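PDB 6DHX: TipC2 from Streptococcus intermedius B196, which is probably an immunity protein that protects the bacterium by recognising an antibacterial toxin exported through the type VII secretion system. Local coordinates for residues 72-80 with 90-98; 98-107 with 120-131. All coordinates share one frame; numbering follows the deposited sequence.

Contact 1 of 2, residues 72-80 with 90-98; sequences GNYTKIAID and ILIYFEKEI
Residues Y74 to D80 run antiparallel to I90 to K96, a beta hairpin buried in the middle of the TipC2 sheet. Strand 59-65 flanks it beside 74-82, and strand 102-111 beside 89-99. Two complete pairs of backbone bonds tie A78 to Y93 and D80 to L91. Toward the other end the ladder slips by one residue: E95 N donates to K76 O, while E95 O takes the amide of T75 (N to O 2.9 Å), a beta bulge between Y74 and K76.

The side chains split by face. Y74, I77, I79, I92, F94 and K96 lie on the face covered by helices 151-173 and 21-32. I79 and I90 run side by side, and their CG2 atoms are only 3.4 Å apart, a tight fit. K96 lays CD over one face of the Y74 ring, 3.7 Å above its plane and toward the rim, while F94 CD2 comes to the edge of that ring; Y74 OH goes on to H157. K96 then bends back and closes on E97, NZ to O 2.8 Å.

On the other face sits Y93. With CG between its backbone N and carbonyl carbon (chi1 69°), the ring leans over the partner strand, covering A78 with CB 4.1 Å from the ring centroid. The fully extended K76 reaches the phenol, where NZ donates a hydrogen bond to Y93 OH (3.0 Å). Water 2, in the ring plane, joins Y93 OH to D80 OD2, 2.6 Å from each; S62 holds the other oxygen of D80. Water 1 links T75 OG1 to E95 OE1.

One face is thus mostly apolar packing under helices, whereas the other strings lysine, phenol, water and aspartate together. E95, buried there, has salt bridges to R103 and R105, which probably keep it ionised.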
loop_
_atom_site.group_PDB
_atom_site.type_symbol
_atom_site.label_atom_id
_atom_site.label_comp_id
_atom_site.label_asym_id
_atom_site.label_seq_id
_atom_site.Cartn_x
_atom_site.Cartn_y
_atom_site.Cartn_z
ATOM N N GLY A 72 15.763 -7.240 3.885
ATOM C CA GLY A 72 15.625 -8.680 3.750
ATOM C C GLY A 72 15.053 -9.147 2.426
ATOM O O GLY A 72 15.622 -8.850 1.373
ATOM N N ASN A 73 13.931 -9.869 2.452
ATOM C CA ASN A 73 13.372 -10.418 1.223
ATOM C C ASN A 73 12.348 -9.495 0.563
ATOM O O ASN A 73 11.698 -9.913 -0.409
ATOM C CB ASN A 73 12.725 -11.787 1.482
ATOM C CG ASN A 73 13.750 -12.884 1.715
ATOM O OD1 ASN A 73 13.676 -13.622 2.700
ATOM N ND2 ASN A 73 14.713 -12.997 0.806
ATOM N N TYR A 74 12.167 -8.273 1.058
ATOM C CA TYR A 74 11.142 -7.398 0.486
ATOM C C TYR A 74 11.663 -6.766 -0.795
ATOM O O TYR A 74 12.741 -6.159 -0.816
ATOM C CB TYR A 74 10.709 -6.327 1.492
ATOM C CG TYR A 74 10.018 -6.936 2.694
ATOM C CD1 TYR A 74 8.649 -7.218 2.675
ATOM C CD2 TYR A 74 10.737 -7.268 3.838
ATOM C CE1 TYR A 74 8.018 -7.802 3.779
ATOM C CE2 TYR A 74 10.118 -7.842 4.941
ATOM C CZ TYR A 74 8.749 -8.103 4.908
ATOM O OH TYR A 74 8.133 -8.701 5.999
ATOM N N THR A 75 10.888 -6.903 -1.865
ATOM C CA THR A 75 11.318 -6.519 -3.201
ATOM C C THR A 75 10.701 -5.205 -3.663
ATOM O O THR A 75 11.211 -4.604 -4.623
ATOM C CB THR A 75 10.968 -7.629 -4.208
ATOM O OG1 THR A 75 9.557 -7.880 -4.178
ATOM C CG2 THR A 75 11.691 -8.907 -3.847
ATOM N N LYS A 76 9.603 -4.777 -3.036
ATOM C CA LYS A 76 8.894 -3.580 -3.472
ATOM C C LYS A 76 7.990 -3.098 -2.350
ATOM O O LYS A 76 7.316 -3.899 -1.696
ATOM C CB LYS A 76 8.049 -3.857 -4.728
ATOM C CG LYS A 76 7.415 -2.622 -5.323
ATOM C CD LYS A 76 6.860 -2.935 -6.725
ATOM C CE LYS A 76 6.394 -1.661 -7.387
ATOM N NZ LYS A 76 5.862 -1.918 -8.787
ATOM N N ILE A 77 7.942 -1.785 -2.158
ATOM C CA ILE A 77 6.964 -1.164 -1.278
ATOM C C ILE A 77 6.516 0.103 -1.985
ATOM O O ILE A 77 7.351 0.931 -2.360
ATOM C CB ILE A 77 7.545 -0.823 0.126
ATOM C CG1 ILE A 77 8.259 -2.014 0.777
ATOM C CG2 ILE A 77 6.416 -0.242 1.041
ATOM C CD1 ILE A 77 9.178 -1.624 1.973
ATOM N N ALA A 78 5.212 0.265 -2.173
ATOM C CA ALA A 78 4.751 1.356 -3.027
ATOM C C ALA A 78 3.425 1.897 -2.522
ATOM O O ALA A 78 2.667 1.206 -1.831
ATOM C CB ALA A 78 4.636 0.884 -4.486
ATOM N N ILE A 79 3.168 3.169 -2.836
ATOM C CA ILE A 79 1.888 3.812 -2.521
ATOM C C ILE A 79 1.384 4.456 -3.796
ATOM O O ILE A 79 2.067 5.305 -4.357
ATOM C CB ILE A 79 2.011 4.887 -1.427
ATOM C CG1 ILE A 79 2.783 4.359 -0.206
ATOM C CG2 ILE A 79 0.595 5.375 -1.050
ATOM C CD1 ILE A 79 3.131 5.473 0.818
ATOM N N ASP A 80 0.211 4.054 -4.261
ATOM C CA ASP A 80 -0.395 4.669 -5.440
ATOM C C ASP A 80 -1.600 5.492 -5.016
ATOM O O ASP A 80 -2.357 5.069 -4.154
ATOM C CB ASP A 80 -0.865 3.614 -6.460
ATOM C CG ASP A 80 0.275 2.993 -7.218
ATOM O OD1 ASP A 80 1.271 3.677 -7.427
ATOM O OD2 ASP A 80 0.227 1.781 -7.548
ATOM N N ILE A 90 -6.333 5.371 -1.845
ATOM C CA ILE A 90 -4.885 5.175 -1.747
ATOM C C ILE A 90 -4.661 3.684 -1.677
ATOM O O ILE A 90 -5.428 2.963 -1.021
ATOM C CB ILE A 90 -4.275 5.789 -0.481
ATOM C CG1 ILE A 90 -4.744 7.173 -0.220
ATOM C CG2 ILE A 90 -2.788 5.616 -0.436
ATOM C CD1 ILE A 90 -5.276 7.143 1.198
ATOM N N LEU A 91 -3.615 3.216 -2.340
ATOM C CA LEU A 91 -3.261 1.791 -2.305
ATOM C C LEU A 91 -1.836 1.707 -1.786
ATOM O O LEU A 91 -0.925 2.269 -2.408
ATOM C CB LEU A 91 -3.351 1.178 -3.696
ATOM C CG LEU A 91 -2.652 -0.191 -3.760
ATOM C CD1 LEU A 91 -3.512 -1.254 -2.986
ATOM C CD2 LEU A 91 -2.492 -0.577 -5.198
ATOM N N ILE A 92 -1.644 1.024 -0.652
ATOM C CA ILE A 92 -0.318 0.728 -0.111
ATOM C C ILE A 92 -0.090 -0.755 -0.367
ATOM O O ILE A 92 -0.896 -1.578 0.066
ATOM C CB ILE A 92 -0.245 1.028 1.397
ATOM C CG1 ILE A 92 -0.514 2.528 1.653
ATOM C CG2 ILE A 92 1.104 0.513 1.998
ATOM C CD1 ILE A 92 -0.899 2.793 3.137
ATOM N N TYR A 93 0.983 -1.115 -1.060
ATOM C CA TYR A 93 1.229 -2.534 -1.250
ATOM C C TYR A 93 2.711 -2.837 -1.138
ATOM O O TYR A 93 3.578 -1.965 -1.254
ATOM C CB TYR A 93 0.663 -3.060 -2.584
ATOM C CG TYR A 93 1.337 -2.586 -3.848
ATOM C CD1 TYR A 93 0.993 -1.369 -4.435
ATOM C CD2 TYR A 93 2.296 -3.393 -4.477
ATOM C CE1 TYR A 93 1.616 -0.945 -5.629
ATOM C CE2 TYR A 93 2.915 -2.991 -5.640
ATOM C CZ TYR A 93 2.581 -1.767 -6.221
ATOM O OH TYR A 93 3.197 -1.375 -7.414
ATOM N N PHE A 94 2.992 -4.113 -0.879
ATOM C CA PHE A 94 4.375 -4.517 -0.807
ATOM C C PHE A 94 4.466 -5.968 -1.215
ATOM O O PHE A 94 3.460 -6.699 -1.246
ATOM C CB PHE A 94 4.975 -4.306 0.586
ATOM C CG PHE A 94 4.282 -5.094 1.709
ATOM C CD1 PHE A 94 3.186 -4.554 2.381
ATOM C CD2 PHE A 94 4.774 -6.335 2.114
ATOM C CE1 PHE A 94 2.567 -5.245 3.440
ATOM C CE2 PHE A 94 4.155 -7.032 3.155
ATOM C CZ PHE A 94 3.070 -6.476 3.846
ATOM N N GLU A 95 5.680 -6.358 -1.579
ATOM C CA GLU A 95 5.951 -7.681 -2.139
ATOM C C GLU A 95 7.207 -8.254 -1.505
ATOM O O GLU A 95 8.155 -7.523 -1.186
ATOM C CB GLU A 95 6.119 -7.645 -3.685
ATOM C CG GLU A 95 4.957 -6.981 -4.463
ATOM C CD GLU A 95 5.069 -7.166 -5.985
ATOM O OE1 GLU A 95 6.118 -7.643 -6.465
ATOM O OE2 GLU A 95 4.099 -6.814 -6.701
ATOM N N LYS A 96 7.194 -9.568 -1.310
ATOM C CA LYS A 96 8.254 -10.302 -0.635
ATOM C C LYS A 96 8.449 -11.624 -1.349
ATOM O O LYS A 96 7.476 -12.293 -1.729
ATOM C CB LYS A 96 7.900 -10.553 0.836
ATOM C CG LYS A 96 9.061 -11.062 1.694
ATOM C CD LYS A 96 8.582 -11.437 3.084
ATOM C CE LYS A 96 8.333 -12.937 3.183
ATOM N NZ LYS A 96 9.559 -13.738 2.885
ATOM N N GLU A 97 9.697 -12.012 -1.540
ATOM C CA GLU A 97 9.920 -13.327 -2.112
ATOM C C GLU A 97 9.561 -14.388 -1.065
ATOM O O GLU A 97 9.899 -14.242 0.114
ATOM C CB GLU A 97 11.371 -13.464 -2.574
ATOM C CG GLU A 97 11.588 -14.701 -3.431
ATOM C CD GLU A 97 13.058 -15.088 -3.562
ATOM O OE1 GLU A 97 13.883 -14.597 -2.752
ATOM O OE2 GLU A 97 13.377 -15.899 -4.465
ATOM N N ILE A 98 8.830 -15.428 -1.473
ATOM C CA ILE A 98 8.477 -16.520 -0.560
ATOM C C ILE A 98 9.015 -17.861 -1.000
ATOM O O ILE A 98 9.062 -18.796 -0.180
ATOM C CB ILE A 98 6.954 -16.608 -0.334
ATOM C CG1 ILE A 98 6.228 -17.017 -1.621
ATOM C CG2 ILE A 98 6.440 -15.269 0.196
ATOM C CD1 ILE A 98 4.774 -17.325 -1.382
HETATM O O HOH W 1 8.819 -6.632 -6.655
HETATM O O HOH W 2 2.542 0.960 -8.480
#

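Contact 2 of 2, residues 98-107 with 120-131; sequences IGPNVRVRIW and SVKIALEKGDSD
R103 gathers three acids: E126 and D131 across a beta hairpin and into the strand after it, and E95 of strand 89-99. Strands 102-111 and 116-127 form the hairpin, and a type II' turn from K127 to S130 brings D131 back beside R103. The bend at chi3 (-54°) turns the guanidinium over A124, whose CB lies 3.6 Å above one face. E126 and D131 come to the edge of the group. NH1 gives one bond to E126 OE2 (2.9 Å), on the anti side of that carboxylate, and a second to D131 OD1 (3.1 Å). NH2 reaches D131 OD2, also at 2.9 Å, but from 65° out of the carboxylate plane, so the end-on grip is a twisted one. NH2 also makes the salt bridge to E95, which with the other bonds should fix the rotation of the group.

The opposite face of the hairpin is aliphatic and packs on helix 137-146. V104 CG2 meets V121 CG1 at 3.6 Å, and V102 lies alongside L125, CG2 to CD2 3.7 Å. Before the hairpin, I98 and G99 both face V102 in a classic beta bulge beside a type II turn.

Farther along the arginine's face, K122 lies across the indole of W107: its CE stands 3.6 Å above the ring plane, over the centre, and NZ makes a cation-pi contact 3.9 Å from the centroid of the five-membered ring.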
loop_
_atom_site.group_PDB
_atom_site.type_symbol
_atom_site.label_atom_id
_atom_site.label_comp_id
_atom_site.label_asym_id
_atom_site.label_seq_id
_atom_site.Cartn_x
_atom_site.Cartn_y
_atom_site.Cartn_z
ATOM N N ILE A 98 8.830 -15.428 -1.473
ATOM C CA ILE A 98 8.477 -16.520 -0.560
ATOM C C ILE A 98 9.015 -17.861 -1.000
ATOM O O ILE A 98 9.062 -18.796 -0.180
ATOM C CB ILE A 98 6.954 -16.608 -0.334
ATOM C CG1 ILE A 98 6.228 -17.017 -1.621
ATOM C CG2 ILE A 98 6.440 -15.269 0.196
ATOM C CD1 ILE A 98 4.774 -17.325 -1.382
ATOM N N GLY A 99 9.454 -17.988 -2.240
ATOM C CA GLY A 99 10.085 -19.190 -2.704
ATOM C C GLY A 99 10.736 -18.883 -4.028
ATOM O O GLY A 99 10.678 -17.748 -4.509
ATOM N N PRO A 100 11.335 -19.885 -4.674
ATOM C CA PRO A 100 12.037 -19.605 -5.937
ATOM C C PRO A 100 11.030 -19.201 -7.005
ATOM O O PRO A 100 10.079 -19.932 -7.283
ATOM C CB PRO A 100 12.732 -20.933 -6.262
ATOM C CG PRO A 100 11.872 -21.978 -5.629
ATOM C CD PRO A 100 11.223 -21.332 -4.403
ATOM N N ASN A 101 11.212 -17.997 -7.549
ATOM C CA ASN A 101 10.351 -17.434 -8.598
ATOM C C ASN A 101 8.922 -17.166 -8.118
ATOM O O ASN A 101 7.995 -17.110 -8.924
ATOM C CB ASN A 101 10.331 -18.333 -9.835
ATOM C CG ASN A 101 11.721 -18.607 -10.367
ATOM O OD1 ASN A 101 12.413 -17.693 -10.816
ATOM N ND2 ASN A 101 12.143 -19.867 -10.316
ATOM N N VAL A 102 8.706 -16.965 -6.826
ATOM C CA VAL A 102 7.349 -16.719 -6.325
ATOM C C VAL A 102 7.410 -15.614 -5.285
ATOM O O VAL A 102 8.239 -15.676 -4.374
ATOM C CB VAL A 102 6.704 -17.987 -5.721
ATOM C CG1 VAL A 102 5.292 -17.662 -5.203
ATOM C CG2 VAL A 102 6.648 -19.145 -6.760
ATOM N N ARG A 103 6.543 -14.598 -5.421
ATOM C CA ARG A 103 6.445 -13.510 -4.451
ATOM C C ARG A 103 5.016 -13.415 -3.956
ATOM O O ARG A 103 4.064 -13.683 -4.701
ATOM C CB ARG A 103 6.864 -12.129 -5.046
ATOM C CG ARG A 103 8.253 -12.162 -5.772
ATOM C CD ARG A 103 8.720 -10.725 -6.064
ATOM N NE ARG A 103 7.740 -9.913 -6.800
ATOM C CZ ARG A 103 7.585 -9.962 -8.128
ATOM N NH1 ARG A 103 8.325 -10.797 -8.848
ATOM N NH2 ARG A 103 6.685 -9.183 -8.730
ATOM N N VAL A 104 4.864 -13.048 -2.701
ATOM C CA VAL A 104 3.567 -12.664 -2.173
ATOM C C VAL A 104 3.434 -11.151 -2.272
ATOM O O VAL A 104 4.409 -10.406 -2.154
ATOM C CB VAL A 104 3.406 -13.158 -0.723
ATOM C CG1 VAL A 104 4.344 -12.360 0.223
ATOM C CG2 VAL A 104 1.985 -13.073 -0.271
ATOM N N ARG A 105 2.231 -10.693 -2.567
ATOM C CA ARG A 105 1.945 -9.268 -2.645
ATOM C C ARG A 105 0.841 -8.998 -1.655
ATOM O O ARG A 105 -0.230 -9.600 -1.752
ATOM C CB ARG A 105 1.481 -8.872 -4.036
ATOM C CG ARG A 105 2.183 -9.560 -5.171
ATOM C CD ARG A 105 1.419 -9.263 -6.472
ATOM N NE ARG A 105 1.786 -7.979 -7.092
ATOM C CZ ARG A 105 1.303 -6.775 -6.776
ATOM N NH1 ARG A 105 1.727 -5.705 -7.445
ATOM N NH2 ARG A 105 0.446 -6.624 -5.781
ATOM N N ILE A 106 1.075 -8.102 -0.707
ATOM C CA ILE A 106 0.024 -7.760 0.232
ATOM C C ILE A 106 -0.451 -6.360 -0.138
ATOM O O ILE A 106 0.354 -5.420 -0.235
ATOM C CB ILE A 106 0.511 -7.893 1.689
ATOM C CG1 ILE A 106 0.758 -9.391 1.960
ATOM C CG2 ILE A 106 -0.525 -7.427 2.671
ATOM C CD1 ILE A 106 1.427 -9.688 3.318
ATOM N N TRP A 107 -1.756 -6.246 -0.342
ATOM C CA TRP A 107 -2.422 -5.184 -1.075
ATOM C C TRP A 107 -3.420 -4.531 -0.137
ATOM O O TRP A 107 -4.343 -5.197 0.346
ATOM C CB TRP A 107 -3.136 -5.877 -2.240
ATOM C CG TRP A 107 -3.738 -5.126 -3.252
ATOM C CD1 TRP A 107 -5.039 -4.695 -3.303
ATOM C CD2 TRP A 107 -3.146 -4.770 -4.482
ATOM N NE1 TRP A 107 -5.279 -4.077 -4.494
ATOM C CE2 TRP A 107 -4.131 -4.099 -5.239
ATOM C CE3 TRP A 107 -1.884 -4.963 -5.030
ATOM C CZ2 TRP A 107 -3.881 -3.599 -6.518
ATOM C CZ3 TRP A 107 -1.636 -4.454 -6.298
ATOM C CH2 TRP A 107 -2.627 -3.786 -7.025
ATOM N N SER A 120 -5.692 -7.447 1.261
ATOM C CA SER A 120 -5.847 -8.673 0.478
ATOM C C SER A 120 -4.456 -9.191 0.088
ATOM O O SER A 120 -3.425 -8.516 0.300
ATOM C CB SER A 120 -6.767 -8.398 -0.724
ATOM O OG SER A 120 -6.110 -7.621 -1.688
ATOM N N VAL A 121 -4.418 -10.417 -0.437
ATOM C CA VAL A 121 -3.169 -11.124 -0.736
ATOM C C VAL A 121 -3.209 -11.638 -2.165
ATOM O O VAL A 121 -4.201 -12.270 -2.581
ATOM C CB VAL A 121 -2.946 -12.333 0.192
ATOM C CG1 VAL A 121 -1.552 -12.773 0.046
ATOM C CG2 VAL A 121 -3.221 -12.012 1.589
ATOM N N LYS A 122 -2.117 -11.436 -2.887
ATOM C CA LYS A 122 -1.949 -11.910 -4.250
ATOM C C LYS A 122 -0.597 -12.607 -4.364
ATOM O O LYS A 122 0.262 -12.518 -3.472
ATOM C CB LYS A 122 -2.026 -10.732 -5.246
ATOM C CG LYS A 122 -3.347 -9.939 -5.227
ATOM C CD LYS A 122 -3.241 -8.751 -6.204
ATOM C CE LYS A 122 -4.424 -7.761 -6.105
ATOM N NZ LYS A 122 -5.394 -8.181 -5.086
ATOM N N ILE A 123 -0.396 -13.289 -5.488
ATOM C CA ILE A 123 0.836 -13.994 -5.779
ATOM C C ILE A 123 1.391 -13.470 -7.097
ATOM O O ILE A 123 0.632 -13.150 -8.016
ATOM C CB ILE A 123 0.589 -15.526 -5.853
ATOM C CG1 ILE A 123 0.195 -16.059 -4.464
ATOM C CG2 ILE A 123 1.770 -16.225 -6.411
ATOM C CD1 ILE A 123 1.376 -16.072 -3.441
ATOM N N ALA A 124 2.712 -13.359 -7.184
ATOM C CA ALA A 124 3.403 -13.125 -8.449
ATOM C C ALA A 124 4.319 -14.303 -8.749
ATOM O O ALA A 124 5.106 -14.715 -7.889
ATOM C CB ALA A 124 4.224 -11.820 -8.400
ATOM N N LEU A 125 4.199 -14.854 -9.962
ATOM C CA LEU A 125 5.086 -15.901 -10.458
ATOM C C LEU A 125 6.078 -15.291 -11.426
ATOM O O LEU A 125 5.678 -14.627 -12.385
ATOM C CB LEU A 125 4.307 -17.001 -11.172
ATOM C CG LEU A 125 3.249 -17.719 -10.361
ATOM C CD1 LEU A 125 2.700 -18.896 -11.189
ATOM C CD2 LEU A 125 3.852 -18.192 -9.053
ATOM N N GLU A 126 7.363 -15.512 -11.183
ATOM C CA GLU A 126 8.389 -14.935 -12.039
ATOM C C GLU A 126 8.777 -15.960 -13.088
ATOM O O GLU A 126 9.313 -17.021 -12.754
ATOM C CB GLU A 126 9.612 -14.529 -11.235
ATOM C CG GLU A 126 9.310 -13.574 -10.124
ATOM C CD GLU A 126 10.487 -13.470 -9.175
ATOM O OE1 GLU A 126 11.480 -14.196 -9.395
ATOM O OE2 GLU A 126 10.419 -12.663 -8.225
ATOM N N LYS A 127 8.495 -15.655 -14.344
ATOM C CA LYS A 127 8.840 -16.526 -15.463
ATOM C C LYS A 127 9.870 -15.801 -16.329
ATOM O O LYS A 127 9.579 -15.368 -17.450
ATOM C CB LYS A 127 7.587 -16.918 -16.251
ATOM N N GLY A 128 11.077 -15.655 -15.785
ATOM C CA GLY A 128 12.146 -14.941 -16.448
ATOM C C GLY A 128 11.920 -13.443 -16.516
ATOM O O GLY A 128 12.045 -12.732 -15.512
ATOM N N ASP A 129 11.580 -12.956 -17.711
ATOM C CA ASP A 129 11.357 -11.525 -17.898
ATOM C C ASP A 129 10.071 -11.067 -17.218
ATOM O O ASP A 129 10.050 -10.026 -16.549
ATOM C CB ASP A 129 11.321 -11.192 -19.391
ATOM C CG ASP A 129 12.226 -10.027 -19.751
ATOM O OD1 ASP A 129 12.830 -9.428 -18.837
ATOM O OD2 ASP A 129 12.335 -9.710 -20.954
ATOM N N SER A 130 8.995 -11.828 -17.367
ATOM C CA SER A 130 7.681 -11.378 -16.943
ATOM C C SER A 130 7.324 -11.901 -15.554
ATOM O O SER A 130 7.921 -12.854 -15.038
ATOM C CB SER A 130 6.610 -11.813 -17.951
ATOM N N ASP A 131 6.354 -11.224 -14.943
ATOM C CA ASP A 131 5.593 -11.744 -13.818
ATOM C C ASP A 131 4.198 -12.104 -14.312
ATOM O O ASP A 131 3.600 -11.360 -15.093
ATOM C CB ASP A 131 5.475 -10.721 -12.680
ATOM C CG ASP A 131 6.806 -10.433 -11.981
ATOM O OD1 ASP A 131 7.638 -11.350 -11.809
ATOM O OD2 ASP A 131 7.015 -9.275 -11.571
HETATM O O HOH W 3 -7.252 -5.075 -0.963
#

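Both contacts are antiparallel hairpins of one sheet, met in succession along the chain and sharing I98, next to the end of strand 89-99. Contact 1 lies near the centre of the molecule, about 7 Å from centre to centre; contact 2, about 16 Å out, is only partly buried and runs into a poorly ordered turn. Each turns a largely apolar face to helices, but different ones: 151-173 and 21-32 for the first, 137-146 for the second. Their polar faces join directly, since E95 of contact 1 receives R103 and R105 of contact 2 and the Y93 ring meets that of W107. Between its own strands the inner hairpin links polar side chains through a phenol and waters, the outer mainly by direct salt bridges and a lysine over an indole.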